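Long-range contact in race-specific elicitor A4 (Passalora fulva, PDB 6BN0), which binds chitin through a CBM14 domain as a virulence effector and triggers a hypersensitive response in tomato plants carrying Cf-4: residues 18-26 and 59-67. Residues are numbered along the deposited sequence; the frame is centred on the assembly and turned at random.
Sequences GPKDCLYPN and NDNVGKKWC. With NAG (2-acetamido-2-deoxy-beta-D-glucopyranose), chain E; NAG (2-acetamido-2-deoxy-beta-D-glucopyranose), chain B; NAG (2-acetamido-2-deoxy-beta-D-glucopyranose), chain C.
Lys20 reaches over the turn of 59-67, its CB against CB of Lys65; just before it, Pro19 O shares a water with Lys65 O and N2 of the chain C NAG. A long, flexible lysine, bent only at its end (chi4 -72°), can bring NZ to two turn carbonyls, Lys64 O at 2.6 Å and Gly63 O at 3.0 Å. The first is met 16° from its plane, the second from well above. Gly63 has a positive phi (84°) at which a side chain would crowd the preceding carbonyl, hence glycine. Lys64 O also lies under one face of the Trp66 ring, whose opposite face carries C6 of the chain E NAG, consistent with a CH-pi contact, the aromatic platform familiar from carbohydrate-binding modules. Branched, apolar Leu23 suits a place between Lys65 O and the chain C NAG methyl C8; its carbonyl shares a second water with Asp60 OD2 and Lys65 NZ. That NZ donates to Asp60 O at 2.8 Å and forms a weak salt bridge with OD2. Pro25's compact ring packs across the Asp60 carboxylate, whose OD2 accepts from Trp58 NE1. Strand 23-25 edges the three-stranded sheet beside 32-38, and the contact joins it to the 57-59/66-68 hairpin.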
# COMPACT_ATOMS: atom_id res chain seq x y z
N GLY A 18 -6.08 0.63 -7.41
CA GLY A 18 -5.89 -0.56 -6.61
C GLY A 18 -4.46 -0.71 -6.09
O GLY A 18 -3.54 0.01 -6.49
N PRO A 19 -4.28 -1.66 -5.17
CA PRO A 19 -3.01 -1.76 -4.42
C PRO A 19 -1.84 -2.21 -5.26
O PRO A 19 -0.69 -2.03 -4.82
CB PRO A 19 -3.30 -2.81 -3.34
CG PRO A 19 -4.76 -3.11 -3.40
CD PRO A 19 -5.37 -2.49 -4.61
N LYS A 20 -2.08 -2.80 -6.44
CA LYS A 20 -0.99 -3.16 -7.35
C LYS A 20 -1.04 -2.43 -8.69
O LYS A 20 -0.32 -2.81 -9.62
CB LYS A 20 -0.96 -4.67 -7.59
CG LYS A 20 -0.75 -5.50 -6.32
CD LYS A 20 -0.90 -7.02 -6.62
CE LYS A 20 -1.02 -7.84 -5.32
NZ LYS A 20 0.30 -7.88 -4.60
N ASP A 21 -1.85 -1.39 -8.82
CA ASP A 21 -2.14 -0.79 -10.12
C ASP A 21 -1.10 0.28 -10.47
O ASP A 21 -0.81 1.16 -9.65
CB ASP A 21 -3.53 -0.15 -10.11
CG ASP A 21 -4.66 -1.17 -10.02
OD1 ASP A 21 -4.41 -2.36 -10.31
OD2 ASP A 21 -5.80 -0.79 -9.66
N CYS A 22 -0.60 0.25 -11.71
CA CYS A 22 0.25 1.32 -12.24
C CYS A 22 1.54 1.47 -11.44
O CYS A 22 2.01 2.59 -11.21
CB CYS A 22 -0.50 2.66 -12.25
SG CYS A 22 -2.15 2.70 -13.03
N LEU A 23 2.13 0.35 -11.02
CA LEU A 23 3.42 0.33 -10.32
C LEU A 23 4.45 -0.37 -11.18
O LEU A 23 4.21 -1.49 -11.65
CB LEU A 23 3.32 -0.38 -8.96
CG LEU A 23 2.15 0.05 -8.05
CD1 LEU A 23 2.09 -0.75 -6.77
CD2 LEU A 23 2.35 1.53 -7.65
N TYR A 24 5.62 0.27 -11.36
CA TYR A 24 6.61 -0.18 -12.34
C TYR A 24 8.00 -0.10 -11.73
O TYR A 24 8.23 0.66 -10.79
CB TYR A 24 6.62 0.68 -13.61
CG TYR A 24 5.34 0.64 -14.36
CD1 TYR A 24 4.32 1.51 -14.04
CD2 TYR A 24 5.16 -0.27 -15.40
CE1 TYR A 24 3.08 1.46 -14.76
CE2 TYR A 24 3.97 -0.32 -16.11
CZ TYR A 24 2.94 0.53 -15.78
OH TYR A 24 1.76 0.47 -16.53
N PRO A 25 8.96 -0.84 -12.28
CA PRO A 25 10.34 -0.70 -11.79
C PRO A 25 10.86 0.71 -12.08
O PRO A 25 10.48 1.35 -13.07
CB PRO A 25 11.11 -1.75 -12.58
CG PRO A 25 10.08 -2.70 -13.06
CD PRO A 25 8.87 -1.86 -13.36
N ASN A 26 11.77 1.17 -11.21
CA ASN A 26 12.56 2.36 -11.52
C ASN A 26 13.89 1.91 -12.13
O ASN A 26 14.67 1.23 -11.43
CB ASN A 26 12.79 3.18 -10.24
CG ASN A 26 13.60 4.43 -10.49
OD1 ASN A 26 13.99 4.69 -11.62
ND2 ASN A 26 13.85 5.23 -9.44
N ASN A 59 9.77 -5.76 -6.21
CA ASN A 59 9.42 -7.08 -6.76
C ASN A 59 8.34 -6.86 -7.84
O ASN A 59 7.15 -6.71 -7.54
CB ASN A 59 8.96 -8.02 -5.63
CG ASN A 59 8.68 -9.44 -6.11
OD1 ASN A 59 8.50 -10.35 -5.28
ND2 ASN A 59 8.57 -9.64 -7.41
N ASP A 60 8.78 -6.84 -9.09
CA ASP A 60 7.91 -6.56 -10.24
C ASP A 60 7.14 -7.78 -10.71
O ASP A 60 6.46 -7.70 -11.73
CB ASP A 60 8.74 -6.01 -11.40
CG ASP A 60 7.91 -5.17 -12.37
OD1 ASP A 60 8.02 -5.38 -13.61
OD2 ASP A 60 7.17 -4.28 -11.89
N ASN A 61 7.27 -8.92 -10.03
CA ASN A 61 6.61 -10.13 -10.52
C ASN A 61 5.08 -9.99 -10.50
O ASN A 61 4.50 -9.30 -9.66
CB ASN A 61 7.04 -11.34 -9.68
CG ASN A 61 8.34 -11.95 -10.14
OD1 ASN A 61 8.50 -12.30 -11.31
ND2 ASN A 61 9.30 -12.08 -9.23
N VAL A 62 4.44 -10.70 -11.42
CA VAL A 62 2.98 -10.74 -11.45
C VAL A 62 2.46 -11.18 -10.09
O VAL A 62 2.95 -12.14 -9.50
CB VAL A 62 2.51 -11.71 -12.55
CG1 VAL A 62 1.03 -11.97 -12.37
CG2 VAL A 62 2.79 -11.13 -13.90
N GLY A 63 1.46 -10.47 -9.60
CA GLY A 63 0.88 -10.84 -8.33
C GLY A 63 1.62 -10.30 -7.13
O GLY A 63 1.13 -10.46 -5.99
N LYS A 64 2.78 -9.67 -7.34
CA LYS A 64 3.56 -9.06 -6.28
C LYS A 64 3.41 -7.54 -6.35
O LYS A 64 2.54 -6.98 -5.67
CB LYS A 64 5.04 -9.49 -6.39
CG LYS A 64 5.29 -11.00 -6.35
CD LYS A 64 4.75 -11.65 -5.06
CE LYS A 64 5.12 -13.11 -5.04
NZ LYS A 64 4.66 -13.70 -3.78
N LYS A 65 4.24 -6.87 -7.13
CA LYS A 65 4.18 -5.41 -7.32
C LYS A 65 4.29 -4.74 -5.98
O LYS A 65 3.45 -3.92 -5.57
CB LYS A 65 2.91 -4.98 -8.08
CG LYS A 65 2.73 -5.77 -9.34
CD LYS A 65 3.84 -5.51 -10.36
CE LYS A 65 3.45 -6.26 -11.68
NZ LYS A 65 4.41 -6.07 -12.82
N TRP A 66 5.31 -5.14 -5.26
CA TRP A 66 5.52 -4.59 -3.94
C TRP A 66 7.01 -4.67 -3.61
O TRP A 66 7.79 -5.33 -4.30
CB TRP A 66 4.65 -5.32 -2.90
CG TRP A 66 4.90 -6.77 -2.73
CD1 TRP A 66 6.09 -7.45 -2.88
CD2 TRP A 66 3.94 -7.74 -2.27
NE1 TRP A 66 5.92 -8.78 -2.54
CE2 TRP A 66 4.61 -8.98 -2.16
CE3 TRP A 66 2.58 -7.67 -1.93
CZ2 TRP A 66 3.95 -10.16 -1.74
CZ3 TRP A 66 1.93 -8.84 -1.51
CH2 TRP A 66 2.61 -10.05 -1.41
N CYS A 67 7.39 -3.97 -2.53
CA CYS A 67 8.76 -4.07 -2.03
C CYS A 67 8.96 -5.36 -1.25
O CYS A 67 8.07 -5.80 -0.51
CB CYS A 67 9.05 -2.84 -1.17
SG CYS A 67 8.83 -1.29 -2.05
C1 NAG E . 1.89 -6.36 1.85
C2 NAG E . 1.33 -7.71 2.34
C3 NAG E . 2.40 -8.49 3.13
C4 NAG E . 3.73 -8.51 2.40
C5 NAG E . 4.14 -7.09 1.99
C6 NAG E . 5.45 -7.06 1.21
C7 NAG E . -1.01 -8.10 3.01
C8 NAG E . -2.10 -7.74 3.98
N2 NAG E . 0.16 -7.48 3.18
O3 NAG E . 1.92 -9.81 3.33
O4 NAG E . 4.80 -8.94 3.24
O5 NAG E . 3.12 -6.55 1.16
O6 NAG E . 5.74 -5.75 0.73
O7 NAG E . -1.19 -8.91 2.10
C1 NAG B . -2.94 2.00 -1.99
C2 NAG B . -3.46 0.81 -1.16
C3 NAG B . -2.31 0.08 -0.45
C4 NAG B . -1.16 -0.22 -1.42
C5 NAG B . -0.77 1.03 -2.20
C6 NAG B . 0.24 0.73 -3.31
C7 NAG B . -5.68 0.78 -0.11
C8 NAG B . -6.59 1.43 0.90
N2 NAG B . -4.45 1.28 -0.20
O3 NAG B . -2.84 -1.15 0.02
O4 NAG B . 0.02 -0.62 -0.74
O5 NAG B . -1.93 1.57 -2.85
O6 NAG B . 0.56 1.88 -4.09
O7 NAG B . -6.05 -0.16 -0.80
C1 NAG C . 0.21 -2.05 -0.62
C2 NAG C . 1.70 -2.40 -0.54
C3 NAG C . 1.92 -3.90 -0.21
C4 NAG C . 1.00 -4.35 0.94
C5 NAG C . -0.44 -3.89 0.71
C6 NAG C . -1.33 -4.19 1.92
C7 NAG C . 3.14 -0.94 -1.88
C8 NAG C . 3.81 -0.71 -3.21
N2 NAG C . 2.37 -2.04 -1.78
O3 NAG C . 3.28 -4.07 0.20
O4 NAG C . 0.91 -5.76 1.00
O5 NAG C . -0.42 -2.47 0.55
O6 NAG C . -2.68 -3.78 1.77
O7 NAG C . 3.28 -0.16 -0.95
O HOH W 1 1.34 -3.57 -4.00
O HOH W 2 5.08 -3.50 -13.31